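Local coordinates for protein platelet aggregation factor Sm-hPAF (Streptococcus mitis, PDB 4GWI) that binds fucosylated Lewis glycans through this F-type lectin domain of lectinolysin, a toxin that probably forms pores in cholesterol-containing host membranes, at residues T30-G35 against A55-D60; V70-R75 against V125-K130; N82-F87 against L136-V141; D88-L91 against Q97-A100. The protein carries 2 engineered substitutions. All blocks are in the same frame, centred on the assembly; numbering follows the deposited sequence.

In the fold
From the N terminus, interaction 1 comes first: it closes the loop between residues 30-35, beside the calcium site, and strand 56-61 of the five-stranded sheet. Interaction 2 opens next, on strand 64-74, and joins the second sheet to strand 124-129 of the first across the core. Interaction 3 starts within that span, at 82-87, and ends beyond it at 136-141, so interactions 2 and 3 cross; both also reach the fucose. Interaction 4 is a local hairpin, 88-91 with 97-100, lying within the spans of both. Backbone hydrogen bonds join 55-60 to 125-130, 125-130 to 88-91, and 70-75 to 136-141.

Interaction 1: T30-G35 against A55-D60. Unlike the reference sequence in segment 30-35: Thr-30 (reference Ala). With CA (calcium ion), chain F; MG (magnesium ion), chain E.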
loop_
_atom_site.group_PDB
_atom_site.type_symbol
_atom_site.label_atom_id
_atom_site.label_comp_id
_atom_site.label_asym_id
_atom_site.label_seq_id
_atom_site.Cartn_x
_atom_site.Cartn_y
_atom_site.Cartn_z
ATOM N N THR A 30 -9.569 -5.027 0.453
ATOM C CA THR A 30 -9.761 -4.641 1.886
ATOM C C THR A 30 -8.875 -5.503 2.794
ATOM O O THR A 30 -8.662 -5.102 3.947
ATOM C CB THR A 30 -11.206 -4.765 2.316
ATOM O OG1 THR A 30 -11.738 -6.030 1.883
ATOM C CG2 THR A 30 -12.028 -3.728 1.671
ATOM N N ARG A 31 -8.243 -6.560 2.269
ATOM C CA ARG A 31 -7.302 -7.320 3.165
ATOM C C ARG A 31 -6.090 -6.546 3.571
ATOM O O ARG A 31 -5.368 -6.890 4.543
ATOM C CB ARG A 31 -6.886 -8.596 2.451
ATOM C CG ARG A 31 -8.057 -9.569 2.339
ATOM C CD ARG A 31 -7.583 -10.758 1.493
ATOM N NE ARG A 31 -8.737 -11.722 1.432
ATOM C CZ ARG A 31 -8.559 -12.974 0.967
ATOM N NH1 ARG A 31 -9.621 -13.854 1.011
ATOM N NH2 ARG A 31 -7.381 -13.385 0.448
ATOM N N ALA A 32 -5.731 -5.444 2.857
ATOM C CA ALA A 32 -4.552 -4.683 3.264
ATOM C C ALA A 32 -4.882 -3.593 4.292
ATOM O O ALA A 32 -3.966 -2.944 4.763
ATOM C CB ALA A 32 -3.883 -4.002 1.968
ATOM N N VAL A 33 -6.176 -3.480 4.624
ATOM C CA VAL A 33 -6.540 -2.528 5.710
ATOM C C VAL A 33 -7.430 -3.206 6.775
ATOM O O VAL A 33 -8.206 -2.559 7.498
ATOM C CB VAL A 33 -7.218 -1.217 5.151
ATOM C CG1 VAL A 33 -6.131 -0.431 4.368
ATOM C CG2 VAL A 33 -8.459 -1.573 4.324
ATOM N N ASP A 34 -7.186 -4.511 6.943
ATOM C CA ASP A 34 -8.029 -5.238 7.895
ATOM C C ASP A 34 -7.375 -5.345 9.263
ATOM O O ASP A 34 -7.978 -6.089 10.121
ATOM C CB ASP A 34 -8.373 -6.655 7.330
ATOM C CG ASP A 34 -7.148 -7.544 7.189
ATOM O OD1 ASP A 34 -6.017 -7.175 7.415
ATOM O OD2 ASP A 34 -7.402 -8.751 6.825
ATOM N N GLY A 35 -6.246 -4.708 9.529
ATOM C CA GLY A 35 -5.653 -4.723 10.860
ATOM C C GLY A 35 -4.926 -5.982 11.128
ATOM O O GLY A 35 -4.610 -6.275 12.333
ATOM N N ALA A 55 -0.231 -2.892 -12.212
ATOM C CA ALA A 55 -1.283 -3.177 -11.162
ATOM C C ALA A 55 -1.158 -2.081 -10.063
ATOM O O ALA A 55 -0.068 -1.547 -9.798
ATOM C CB ALA A 55 -0.952 -4.531 -10.563
ATOM N N TRP A 56 -2.294 -1.838 -9.420
ATOM C CA TRP A 56 -2.248 -0.841 -8.348
ATOM C C TRP A 56 -3.298 -1.194 -7.256
ATOM O O TRP A 56 -4.230 -1.948 -7.498
ATOM C CB TRP A 56 -2.456 0.633 -8.890
ATOM C CG TRP A 56 -3.786 0.816 -9.626
ATOM C CD1 TRP A 56 -4.002 0.707 -11.031
ATOM C CD2 TRP A 56 -5.119 0.944 -9.055
ATOM N NE1 TRP A 56 -5.347 0.892 -11.322
ATOM C CE2 TRP A 56 -6.072 1.030 -10.181
ATOM C CE3 TRP A 56 -5.616 1.145 -7.744
ATOM C CZ2 TRP A 56 -7.476 1.123 -9.974
ATOM C CZ3 TRP A 56 -6.996 1.255 -7.551
ATOM C CH2 TRP A 56 -7.921 1.241 -8.653
ATOM N N TRP A 57 -3.093 -0.558 -6.100
ATOM C CA TRP A 57 -4.032 -0.701 -4.952
ATOM C C TRP A 57 -4.133 0.679 -4.336
ATOM O O TRP A 57 -3.150 1.469 -4.362
ATOM C CB TRP A 57 -3.336 -1.696 -3.990
ATOM C CG TRP A 57 -4.102 -1.799 -2.683
ATOM C CD1 TRP A 57 -5.088 -2.800 -2.339
ATOM C CD2 TRP A 57 -3.967 -0.947 -1.522
ATOM N NE1 TRP A 57 -5.569 -2.538 -1.025
ATOM C CE2 TRP A 57 -4.908 -1.473 -0.531
ATOM C CE3 TRP A 57 -3.164 0.176 -1.216
ATOM C CZ2 TRP A 57 -5.099 -0.847 0.694
ATOM C CZ3 TRP A 57 -3.341 0.803 0.021
ATOM C CH2 TRP A 57 -4.248 0.239 0.981
ATOM N N GLN A 58 -5.297 1.041 -3.765
ATOM C CA GLN A 58 -5.482 2.382 -3.205
ATOM C C GLN A 58 -6.350 2.293 -1.959
ATOM O O GLN A 58 -7.269 1.440 -1.892
ATOM C CB GLN A 58 -6.222 3.215 -4.258
ATOM C CG GLN A 58 -6.508 4.646 -3.766
ATOM C CD GLN A 58 -7.160 5.361 -4.936
ATOM O OE1 GLN A 58 -8.387 5.315 -5.080
ATOM N NE2 GLN A 58 -6.312 5.895 -5.773
ATOM N N VAL A 59 -6.064 3.165 -0.970
ATOM C CA VAL A 59 -7.037 3.346 0.124
ATOM C C VAL A 59 -7.488 4.827 0.098
ATOM O O VAL A 59 -6.696 5.762 -0.140
ATOM C CB VAL A 59 -6.393 2.972 1.460
ATOM C CG1 VAL A 59 -5.051 3.730 1.707
ATOM C CG2 VAL A 59 -7.452 3.145 2.645
ATOM N N ASP A 60 -8.793 4.987 0.360
ATOM C CA ASP A 60 -9.434 6.357 0.533
ATOM C C ASP A 60 -9.468 6.610 2.003
ATOM O O ASP A 60 -10.251 5.928 2.762
ATOM C CB ASP A 60 -10.807 6.298 -0.100
ATOM C CG ASP A 60 -11.524 7.608 -0.007
ATOM O OD1 ASP A 60 -11.001 8.505 0.620
ATOM O OD2 ASP A 60 -12.666 7.604 -0.527
HETATM CA CA CA F . -3.970 -7.678 6.112
HETATM MG MG MG E . -13.932 6.744 -2.078
HETATM O O HOH W 1 -13.744 8.556 -3.386
HETATM O O HOH W 2 -12.677 5.824 -3.098
HETATM O O HOH W 3 -15.525 6.134 -3.397
#
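Ala-32 and Val-33 press on the indole of Trp-57, and this buried apolar cluster is the tight part of the contact. The methyl of Ala-32 lies obliquely to the indole, beside CZ2, CE2 and NE1, with CB 3.6 Å from Trp-57 CZ2. Val-33 comes instead at the ring edge, near the indole plane, with its CG1 3.8 Å from the same CZ2. That methyl also reaches Val-59, at 4.2 Å between Val-33 CG1 and Val-59 CG2, a looser touch. A chi1 of 173° sets Trp-57 CG anti to the backbone N; the backbone N of Val-59 lies over one ring face, towards the rim. The indole NE1 is hydrogen-bonded to Ala-29, just ahead of the loop.

No hydrogen bond links the two segments. Away from the buried cluster, Thr-30, an engineered residue, and Gly-35 are exposed to solvent, and the outer parts diverge towards separate metals. The carbonyl O of Arg-31 binds the calcium ion at 2.2 Å and Asp-34 OD1 binds it at 2.5 Å. Residues 30-32 form a 3-10 turn, with a bond from Val-33 N to Thr-30 O. At the far end of the strand, Asp-60 OD2 holds a magnesium ion at 2.2 Å together with three waters and Gln-17.

The contact thus packs a calcium-binding loop on one sheet of the F-type lectin beta sandwich. Trp-57 is enclosed further by Ala-18 and Gln-20 of strand 17-20, by Leu-136, and by Leu-138 and Val-141 of strand 138-145, while the backbone of Ala-32 is hydrogen-bonded to Val-141.

Interaction 2: V70-R75 against V125-K130; sequences VKLYNR and VKVELK. With FUC (alpha-L-fucopyranose), chain B.
Two pairs of aliphatic side chains meet tip to tip across the core: Val-70 with Val-125, and Leu-72 with Val-127. In the first pair, a single methyl of Val-125 faces both branches of Val-70, its CG1 lying 4.0 Å from Val-70 CG1 and equally far from Val-70 CG2. In the second, Leu-72 CD2 reaches Val-127 CG2 at 3.9 Å. Leu-72 CG lies anti to the carbonyl carbon (chi1 -61°), and chi2 (-167°) then turns CD2 to the facing strand. No hydrogen bond runs between the segments.

This is the interior of the beta sandwich of the F-type lectin fold, where strand 64-74 of one sheet faces strand 124-129 of the other. Val-141 and Phe-87 add to the packing round Leu-72.

Beyond the core, the chain leads into the glycan pocket through Arg-75. From CB its side chain runs fully extended through CG and CD to NE, touching Tyr-41 and Val-80. NE then pairs with Asp-77 in a salt bridge, which should help to fix the rotation of the guanidinium. Past CZ, which lies 3.6 Å from FUC O5, the group meets the fucose with its edge: NH1 donates to FUC O4 at 2.9 Å, and NH2 donates to the ring oxygen FUC O5 at 2.8 Å, nearly straight at 170°. His-48 and Arg-83 also bond to this sugar.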
loop_
_atom_site.group_PDB
_atom_site.type_symbol
_atom_site.label_atom_id
_atom_site.label_comp_id
_atom_site.label_asym_id
_atom_site.label_seq_id
_atom_site.Cartn_x
_atom_site.Cartn_y
_atom_site.Cartn_z
ATOM N N VAL A 70 3.843 6.069 5.568
ATOM C CA VAL A 70 3.032 4.935 5.000
ATOM C C VAL A 70 3.935 3.699 5.154
ATOM O O VAL A 70 5.086 3.708 4.804
ATOM C CB VAL A 70 2.758 5.147 3.501
ATOM C CG1 VAL A 70 2.043 3.881 2.876
ATOM C CG2 VAL A 70 1.830 6.397 3.349
ATOM N N LYS A 71 3.359 2.614 5.764
ATOM C CA LYS A 71 4.176 1.400 5.989
ATOM C C LYS A 71 3.536 0.262 5.163
ATOM O O LYS A 71 2.339 0.078 5.278
ATOM C CB LYS A 71 4.114 1.014 7.482
ATOM C CG LYS A 71 5.156 -0.017 7.794
ATOM C CD LYS A 71 5.402 -0.002 9.344
ATOM C CE LYS A 71 6.317 -1.205 9.617
ATOM N NZ LYS A 71 6.296 -1.353 11.121
ATOM N N LEU A 72 4.340 -0.366 4.338
ATOM C CA LEU A 72 3.827 -1.449 3.471
ATOM C C LEU A 72 4.375 -2.756 4.155
ATOM O O LEU A 72 5.551 -2.872 4.457
ATOM C CB LEU A 72 4.453 -1.417 2.079
ATOM C CG LEU A 72 4.192 -0.113 1.287
ATOM C CD1 LEU A 72 4.592 -0.419 -0.152
ATOM C CD2 LEU A 72 2.786 0.480 1.334
ATOM N N TYR A 73 3.516 -3.754 4.146
ATOM C CA TYR A 73 3.932 -5.115 4.596
ATOM C C TYR A 73 3.737 -6.037 3.451
ATOM O O TYR A 73 2.622 -6.139 2.894
ATOM C CB TYR A 73 3.056 -5.565 5.761
ATOM C CG TYR A 73 3.182 -4.732 7.018
ATOM C CD1 TYR A 73 3.882 -5.260 8.102
ATOM C CD2 TYR A 73 2.616 -3.439 7.122
ATOM C CE1 TYR A 73 3.981 -4.514 9.259
ATOM C CE2 TYR A 73 2.742 -2.680 8.290
ATOM C CZ TYR A 73 3.434 -3.256 9.337
ATOM O OH TYR A 73 3.502 -2.568 10.520
ATOM N N ASN A 74 4.819 -6.687 3.025
ATOM C CA ASN A 74 4.815 -7.519 1.833
ATOM C C ASN A 74 4.206 -8.896 2.070
ATOM O O ASN A 74 4.146 -9.331 3.214
ATOM C CB ASN A 74 6.283 -7.675 1.316
ATOM C CG ASN A 74 6.352 -8.041 -0.140
ATOM O OD1 ASN A 74 5.355 -8.211 -0.847
ATOM N ND2 ASN A 74 7.607 -8.248 -0.603
ATOM N N ARG A 75 3.788 -9.558 0.982
ATOM C CA ARG A 75 3.497 -11.009 1.085
ATOM C C ARG A 75 4.778 -11.749 1.448
ATOM O O ARG A 75 5.850 -11.397 0.956
ATOM C CB ARG A 75 2.977 -11.435 -0.259
ATOM C CG ARG A 75 2.574 -12.915 -0.217
ATOM C CD ARG A 75 2.021 -13.326 -1.575
ATOM N NE ARG A 75 1.724 -14.786 -1.542
ATOM C CZ ARG A 75 1.227 -15.488 -2.575
ATOM N NH1 ARG A 75 0.896 -14.907 -3.762
ATOM N NH2 ARG A 75 1.022 -16.822 -2.368
ATOM N N VAL A 125 -4.019 7.067 -0.715
ATOM C CA VAL A 125 -2.673 6.512 -0.713
ATOM C C VAL A 125 -2.687 5.385 -1.742
ATOM O O VAL A 125 -3.615 4.489 -1.631
ATOM C CB VAL A 125 -2.287 5.977 0.680
ATOM C CG1 VAL A 125 -0.881 5.316 0.588
ATOM C CG2 VAL A 125 -2.322 7.116 1.699
ATOM N N LYS A 126 -1.775 5.390 -2.693
ATOM C CA LYS A 126 -1.840 4.374 -3.755
ATOM C C LYS A 126 -0.468 3.706 -3.852
ATOM O O LYS A 126 0.560 4.364 -3.681
ATOM C CB LYS A 126 -2.234 5.132 -5.031
ATOM C CG LYS A 126 -2.475 4.299 -6.197
ATOM C CD LYS A 126 -3.156 5.265 -7.255
ATOM C CE LYS A 126 -3.469 4.295 -8.374
ATOM N NZ LYS A 126 -3.461 5.146 -9.580
ATOM N N VAL A 127 -0.466 2.396 -4.161
ATOM C CA VAL A 127 0.780 1.655 -4.450
ATOM C C VAL A 127 0.587 1.275 -5.914
ATOM O O VAL A 127 -0.393 0.646 -6.275
ATOM C CB VAL A 127 0.962 0.406 -3.543
ATOM C CG1 VAL A 127 2.223 -0.393 -3.974
ATOM C CG2 VAL A 127 0.978 0.859 -2.075
ATOM N N GLU A 128 1.605 1.586 -6.730
ATOM C CA GLU A 128 1.480 1.326 -8.227
ATOM C C GLU A 128 2.716 0.545 -8.644
ATOM O O GLU A 128 3.842 1.047 -8.537
ATOM C CB GLU A 128 1.548 2.658 -8.994
ATOM C CG GLU A 128 0.352 3.513 -8.762
ATOM C CD GLU A 128 0.360 4.851 -9.561
ATOM O OE1 GLU A 128 1.417 5.224 -10.100
ATOM O OE2 GLU A 128 -0.717 5.509 -9.579
ATOM N N LEU A 129 2.492 -0.661 -9.181
ATOM C CA LEU A 129 3.623 -1.392 -9.792
ATOM C C LEU A 129 3.930 -0.792 -11.157
ATOM O O LEU A 129 3.031 -0.334 -11.806
ATOM C CB LEU A 129 3.348 -2.878 -9.965
ATOM C CG LEU A 129 3.168 -3.686 -8.688
ATOM C CD1 LEU A 129 3.016 -5.183 -9.018
ATOM C CD2 LEU A 129 4.258 -3.419 -7.651
ATOM N N LYS A 130 5.240 -0.820 -11.510
ATOM C CA LYS A 130 5.621 -0.258 -12.830
ATOM C C LYS A 130 6.033 -1.372 -13.783
ATOM O O LYS A 130 6.507 -1.094 -14.902
ATOM C CB LYS A 130 6.742 0.760 -12.662
ATOM C CG LYS A 130 6.088 2.008 -11.996
ATOM C CD LYS A 130 7.163 2.917 -11.420
ATOM C CE LYS A 130 8.292 3.199 -12.396
ATOM N NZ LYS A 130 7.945 4.299 -13.349
HETATM C C1 FUC B . 1.211 -18.950 -5.173
HETATM C C2 FUC B . 1.709 -18.207 -6.399
HETATM C C3 FUC B . 0.603 -17.986 -7.384
HETATM C C4 FUC B . -0.489 -17.196 -6.695
HETATM C C5 FUC B . -0.923 -18.003 -5.490
HETATM C C6 FUC B . -2.043 -17.331 -4.731
HETATM O O2 FUC B . 2.742 -18.965 -7.006
HETATM O O3 FUC B . 1.098 -17.291 -8.456
HETATM O O4 FUC B . 0.026 -15.942 -6.334
HETATM O O5 FUC B . 0.146 -18.228 -4.617
#

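Interaction 3: N82-F87 against L136-V141. With CA (calcium ion), chain F; FUC (alpha-L-fucopyranose), chain B.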
loop_
_atom_site.group_PDB
_atom_site.type_symbol
_atom_site.label_atom_id
_atom_site.label_comp_id
_atom_site.label_asym_id
_atom_site.label_seq_id
_atom_site.Cartn_x
_atom_site.Cartn_y
_atom_site.Cartn_z
ATOM N N ASN A 82 9.321 -10.913 -4.303
ATOM C CA ASN A 82 9.876 -9.997 -5.282
ATOM C C ASN A 82 8.922 -9.380 -6.239
ATOM O O ASN A 82 9.320 -8.504 -6.968
ATOM C CB ASN A 82 11.085 -10.651 -6.039
ATOM C CG ASN A 82 10.664 -11.818 -6.968
ATOM O OD1 ASN A 82 11.312 -12.051 -7.989
ATOM N ND2 ASN A 82 9.593 -12.558 -6.615
ATOM N N ARG A 83 7.638 -9.785 -6.234
ATOM C CA ARG A 83 6.670 -9.116 -7.062
ATOM C C ARG A 83 6.471 -7.663 -6.599
ATOM O O ARG A 83 6.050 -6.809 -7.424
ATOM C CB ARG A 83 5.310 -9.845 -7.014
ATOM C CG ARG A 83 5.327 -11.217 -7.729
ATOM C CD ARG A 83 4.093 -12.012 -7.341
ATOM N NE ARG A 83 4.186 -13.289 -8.119
ATOM C CZ ARG A 83 3.277 -14.282 -8.025
ATOM N NH1 ARG A 83 2.164 -14.199 -7.217
ATOM N NH2 ARG A 83 3.479 -15.382 -8.809
ATOM N N LEU A 84 6.736 -7.408 -5.334
ATOM C CA LEU A 84 6.658 -6.023 -4.849
ATOM C C LEU A 84 8.062 -5.369 -5.054
ATOM O O LEU A 84 8.921 -5.315 -4.142
ATOM C CB LEU A 84 6.200 -5.940 -3.374
ATOM C CG LEU A 84 6.049 -4.496 -2.856
ATOM C CD1 LEU A 84 4.911 -3.780 -3.630
ATOM C CD2 LEU A 84 5.605 -4.602 -1.400
ATOM N N SER A 85 8.243 -4.951 -6.281
ATOM C CA SER A 85 9.521 -4.336 -6.721
ATOM C C SER A 85 9.158 -3.408 -7.850
ATOM O O SER A 85 8.139 -3.554 -8.537
ATOM C CB SER A 85 10.548 -5.453 -7.097
ATOM O OG SER A 85 10.035 -6.057 -8.229
ATOM N N ASN A 86 10.026 -2.391 -8.060
ATOM C CA ASN A 86 9.848 -1.373 -9.065
ATOM C C ASN A 86 8.447 -0.772 -9.024
ATOM O O ASN A 86 7.623 -0.962 -9.910
ATOM C CB ASN A 86 10.140 -1.975 -10.444
ATOM C CG ASN A 86 10.231 -0.907 -11.546
ATOM O OD1 ASN A 86 10.278 0.273 -11.323
ATOM N ND2 ASN A 86 10.166 -1.370 -12.793
ATOM N N PHE A 87 8.228 -0.047 -7.946
ATOM C CA PHE A 87 6.903 0.483 -7.703
ATOM C C PHE A 87 6.973 1.875 -7.123
ATOM O O PHE A 87 7.996 2.297 -6.559
ATOM C CB PHE A 87 6.081 -0.426 -6.723
ATOM C CG PHE A 87 6.675 -0.558 -5.345
ATOM C CD1 PHE A 87 7.665 -1.482 -5.058
ATOM C CD2 PHE A 87 6.261 0.314 -4.314
ATOM C CE1 PHE A 87 8.247 -1.600 -3.803
ATOM C CE2 PHE A 87 6.826 0.193 -3.090
ATOM C CZ PHE A 87 7.748 -0.757 -2.773
ATOM N N LEU A 136 -0.088 -7.411 -7.931
ATOM C CA LEU A 136 0.263 -6.673 -6.685
ATOM C C LEU A 136 -0.454 -7.421 -5.517
ATOM O O LEU A 136 -1.670 -7.560 -5.511
ATOM C CB LEU A 136 -0.194 -5.211 -6.824
ATOM C CG LEU A 136 -0.040 -4.375 -5.513
ATOM C CD1 LEU A 136 1.427 -4.323 -5.057
ATOM C CD2 LEU A 136 -0.621 -2.963 -5.874
ATOM N N SER A 137 0.382 -7.770 -4.531
ATOM C CA SER A 137 -0.087 -8.378 -3.261
ATOM C C SER A 137 0.498 -7.640 -2.077
ATOM O O SER A 137 1.710 -7.576 -1.972
ATOM C CB SER A 137 0.332 -9.866 -3.185
ATOM O OG SER A 137 -0.432 -10.630 -4.152
ATOM N N LEU A 138 -0.366 -7.165 -1.200
ATOM C CA LEU A 138 0.119 -6.489 0.011
ATOM C C LEU A 138 -0.535 -7.154 1.225
ATOM O O LEU A 138 -1.786 -7.405 1.220
ATOM C CB LEU A 138 -0.366 -5.008 -0.036
ATOM C CG LEU A 138 0.314 -4.274 -1.173
ATOM C CD1 LEU A 138 -0.560 -3.020 -1.520
ATOM C CD2 LEU A 138 1.692 -3.801 -0.705
ATOM N N ALA A 139 0.284 -7.462 2.258
ATOM C CA ALA A 139 -0.393 -7.988 3.436
ATOM C C ALA A 139 -1.084 -6.906 4.259
ATOM O O ALA A 139 -2.035 -7.116 4.923
ATOM C CB ALA A 139 0.731 -8.619 4.317
ATOM N N GLU A 140 -0.534 -5.672 4.207
ATOM C CA GLU A 140 -1.175 -4.554 4.961
ATOM C C GLU A 140 -0.489 -3.262 4.481
ATOM O O GLU A 140 0.688 -3.273 4.116
ATOM C CB GLU A 140 -0.868 -4.736 6.500
ATOM C CG GLU A 140 -1.830 -3.858 7.341
ATOM C CD GLU A 140 -3.267 -4.387 7.497
ATOM O OE1 GLU A 140 -3.709 -5.394 6.904
ATOM O OE2 GLU A 140 -4.051 -3.682 8.185
ATOM N N VAL A 141 -1.321 -2.196 4.479
ATOM C CA VAL A 141 -0.730 -0.837 4.322
ATOM C C VAL A 141 -1.279 -0.029 5.501
ATOM O O VAL A 141 -2.513 0.016 5.756
ATOM C CB VAL A 141 -1.290 -0.235 3.003
ATOM C CG1 VAL A 141 -0.800 1.229 2.906
ATOM C CG2 VAL A 141 -0.745 -1.002 1.791
HETATM CA CA CA F . -3.970 -7.678 6.112
HETATM C C1 FUC B . 1.211 -18.950 -5.173
HETATM C C2 FUC B . 1.709 -18.207 -6.399
HETATM C C3 FUC B . 0.603 -17.986 -7.384
HETATM C C4 FUC B . -0.489 -17.196 -6.695
HETATM C C5 FUC B . -0.923 -18.003 -5.490
HETATM C C6 FUC B . -2.043 -17.331 -4.731
HETATM O O2 FUC B . 2.742 -18.965 -7.006
HETATM O O3 FUC B . 1.098 -17.291 -8.456
HETATM O O4 FUC B . 0.026 -15.942 -6.334
HETATM O O5 FUC B . 0.146 -18.228 -4.617
HETATM O O HOH W 4 1.568 -12.397 -4.974
#
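Leu-84, Leu-136 and Leu-138 meet beneath the fucose pocket of this F-type lectin domain, where the loop before strand 87-92 packs on the chain entering strand 138-145. The two branches of Leu-84 are divided between the partners. CD1 touches Leu-136 CD1 at 3.8 Å, the side chains slanting across one another, whereas CD2 meets Leu-138 CD2 at 4.1 Å with the side chains nearly perpendicular. Leu-84 extends its fork into the core, CG trans to its own amide nitrogen at a chi1 of -177°; the residue is the centre of an inverse gamma turn. Its CD1 also lies over the centre of the Phe-87 ring, 3.8 Å above the plane, so that one methyl is shared between a leucine and an aromatic face. Leu-129 and Trp-57 close round the group.

Above these leucines Arg-83 reaches the sugar, and Ser-137 is linked to Arg-83 through a water. Arg-83, extended from CG to NE, turns its guanidinium edge to the fucose: NH1 donates to FUC O4 at 2.9 Å and NH2 to FUC O3 at 3.1 Å. The two amino groups thus grip neighbouring hydroxyls, while Arg-75 shares the O4 site. Further along, Ala-139 and Glu-140 form a classic beta bulge opposite Tyr-73. Ala-139 O and Glu-140 OE1 both bind the calcium ion, the other carboxylate oxygen of Glu-140 being held by Gly-35 N.

Ser-137 OG is hydrogen-bonded to Thr-47 O, and the bridging water accepts from Arg-83 NH1 at 2.9 Å, in the guanidinium plane, and donates to Ser-137 OG at 2.8 Å.

Interaction 4: D88-L91 against Q97-A100; sequences DVVL and QEVA
Leu-91 carries the backbone hydrogen bonds of this contact with both its N and its O. Its N-H donates to Ala-100 O at 3.0 Å. In return Leu-91 O accepts from two successive amides: a good bond from Val-99 N at 2.9 Å, and a weak, longer one from Ala-100 N at 3.4 Å. Two CA-H...O contacts supplement these, one from Val-90 CA to Ala-100 O and one from Glu-98 CA to Leu-91 O, so that each carbonyl also receives a C-H from the facing chain.

Apolar contacts follow the side chain of Leu-91. Its CB lies 3.9 Å from Val-99 CG2, a methyl set between the backbone N and the carbonyl carbon of its own residue, which places it beside both CB and the carbonyl O of Leu-91. Further out, Leu-91 CD1 reaches Ala-100 CB at 4.1 Å, on the side of the sheet that Phe-117 and Lys-120 cover. Val-90 works differently: its CG1 meets the aliphatic part of Glu-98 at 4.1 Å to CG, with the two side chains at about a right angle.

Charged groups are satisfied beside the contact rather than across it. Arg-101 forms salt bridges with both Glu-98 and Asp-88, spanning the hairpin, and the second oxygen of Asp-88 is hydrogen-bonded to His-103.

Leu-91 and Ala-100 form an antiparallel hydrogen-bonded pair, and with Val-99 also facing Leu-91 the arrangement is a classic beta bulge, here in the hairpin of strands 87-92 and 98-104 at the edge of the five-stranded sheet.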
loop_
_atom_site.group_PDB
_atom_site.type_symbol
_atom_site.label_atom_id
_atom_site.label_comp_id
_atom_site.label_asym_id
_atom_site.label_seq_id
_atom_site.Cartn_x
_atom_site.Cartn_y
_atom_site.Cartn_z
ATOM N N ASP A 88 5.856 2.580 -7.222
ATOM C CA ASP A 88 5.742 3.913 -6.595
ATOM C C ASP A 88 4.724 3.863 -5.464
ATOM O O ASP A 88 3.749 3.064 -5.482
ATOM C CB ASP A 88 5.185 4.971 -7.570
ATOM C CG ASP A 88 6.167 5.367 -8.725
ATOM O OD1 ASP A 88 5.645 5.847 -9.775
ATOM O OD2 ASP A 88 7.341 5.143 -8.603
ATOM N N VAL A 89 4.935 4.683 -4.465
ATOM C CA VAL A 89 3.884 5.012 -3.415
ATOM C C VAL A 89 3.487 6.441 -3.695
ATOM O O VAL A 89 4.364 7.357 -3.749
ATOM C CB VAL A 89 4.449 4.829 -2.012
ATOM C CG1 VAL A 89 3.384 5.132 -0.925
ATOM C CG2 VAL A 89 4.955 3.371 -1.834
ATOM N N VAL A 90 2.201 6.669 -3.836
ATOM C CA VAL A 90 1.675 7.944 -4.339
ATOM C C VAL A 90 0.655 8.443 -3.353
ATOM O O VAL A 90 -0.183 7.694 -2.774
ATOM C CB VAL A 90 0.947 7.731 -5.683
ATOM C CG1 VAL A 90 0.660 9.082 -6.333
ATOM C CG2 VAL A 90 1.834 6.923 -6.635
ATOM N N LEU A 91 0.706 9.758 -3.095
ATOM C CA LEU A 91 -0.339 10.408 -2.326
ATOM C C LEU A 91 -1.165 11.293 -3.264
ATOM O O LEU A 91 -0.560 11.995 -4.073
ATOM C CB LEU A 91 0.239 11.279 -1.222
ATOM C CG LEU A 91 1.148 10.601 -0.139
ATOM C CD1 LEU A 91 1.545 11.607 0.922
ATOM C CD2 LEU A 91 0.340 9.408 0.424
ATOM N N GLN A 97 -5.472 14.342 -7.708
ATOM C CA GLN A 97 -4.207 14.754 -8.279
ATOM C C GLN A 97 -3.081 14.325 -7.380
ATOM O O GLN A 97 -3.183 14.424 -6.143
ATOM C CB GLN A 97 -4.163 16.329 -8.280
ATOM C CG GLN A 97 -5.301 16.899 -9.135
ATOM C CD GLN A 97 -5.254 18.445 -9.074
ATOM O OE1 GLN A 97 -5.396 19.005 -7.999
ATOM N NE2 GLN A 97 -5.059 19.115 -10.275
ATOM N N GLU A 98 -1.933 14.028 -8.000
ATOM C CA GLU A 98 -0.738 13.653 -7.221
ATOM C C GLU A 98 -0.171 14.795 -6.415
ATOM O O GLU A 98 0.063 15.939 -6.951
ATOM C CB GLU A 98 0.291 13.158 -8.216
ATOM C CG GLU A 98 1.609 12.842 -7.642
ATOM C CD GLU A 98 2.661 12.482 -8.781
ATOM O OE1 GLU A 98 2.296 11.863 -9.762
ATOM O OE2 GLU A 98 3.817 12.859 -8.606
ATOM N N VAL A 99 0.033 14.582 -5.118
ATOM C CA VAL A 99 0.758 15.546 -4.307
ATOM C C VAL A 99 2.114 15.040 -3.830
ATOM O O VAL A 99 2.956 15.868 -3.375
ATOM C CB VAL A 99 -0.071 16.068 -3.119
ATOM C CG1 VAL A 99 -1.417 16.685 -3.543
ATOM C CG2 VAL A 99 -0.425 14.982 -2.117
ATOM N N ALA A 100 2.348 13.705 -3.939
ATOM C CA ALA A 100 3.709 13.237 -3.639
ATOM C C ALA A 100 3.880 11.882 -4.252
ATOM O O ALA A 100 2.885 11.211 -4.453
ATOM C CB ALA A 100 3.929 13.173 -2.091
#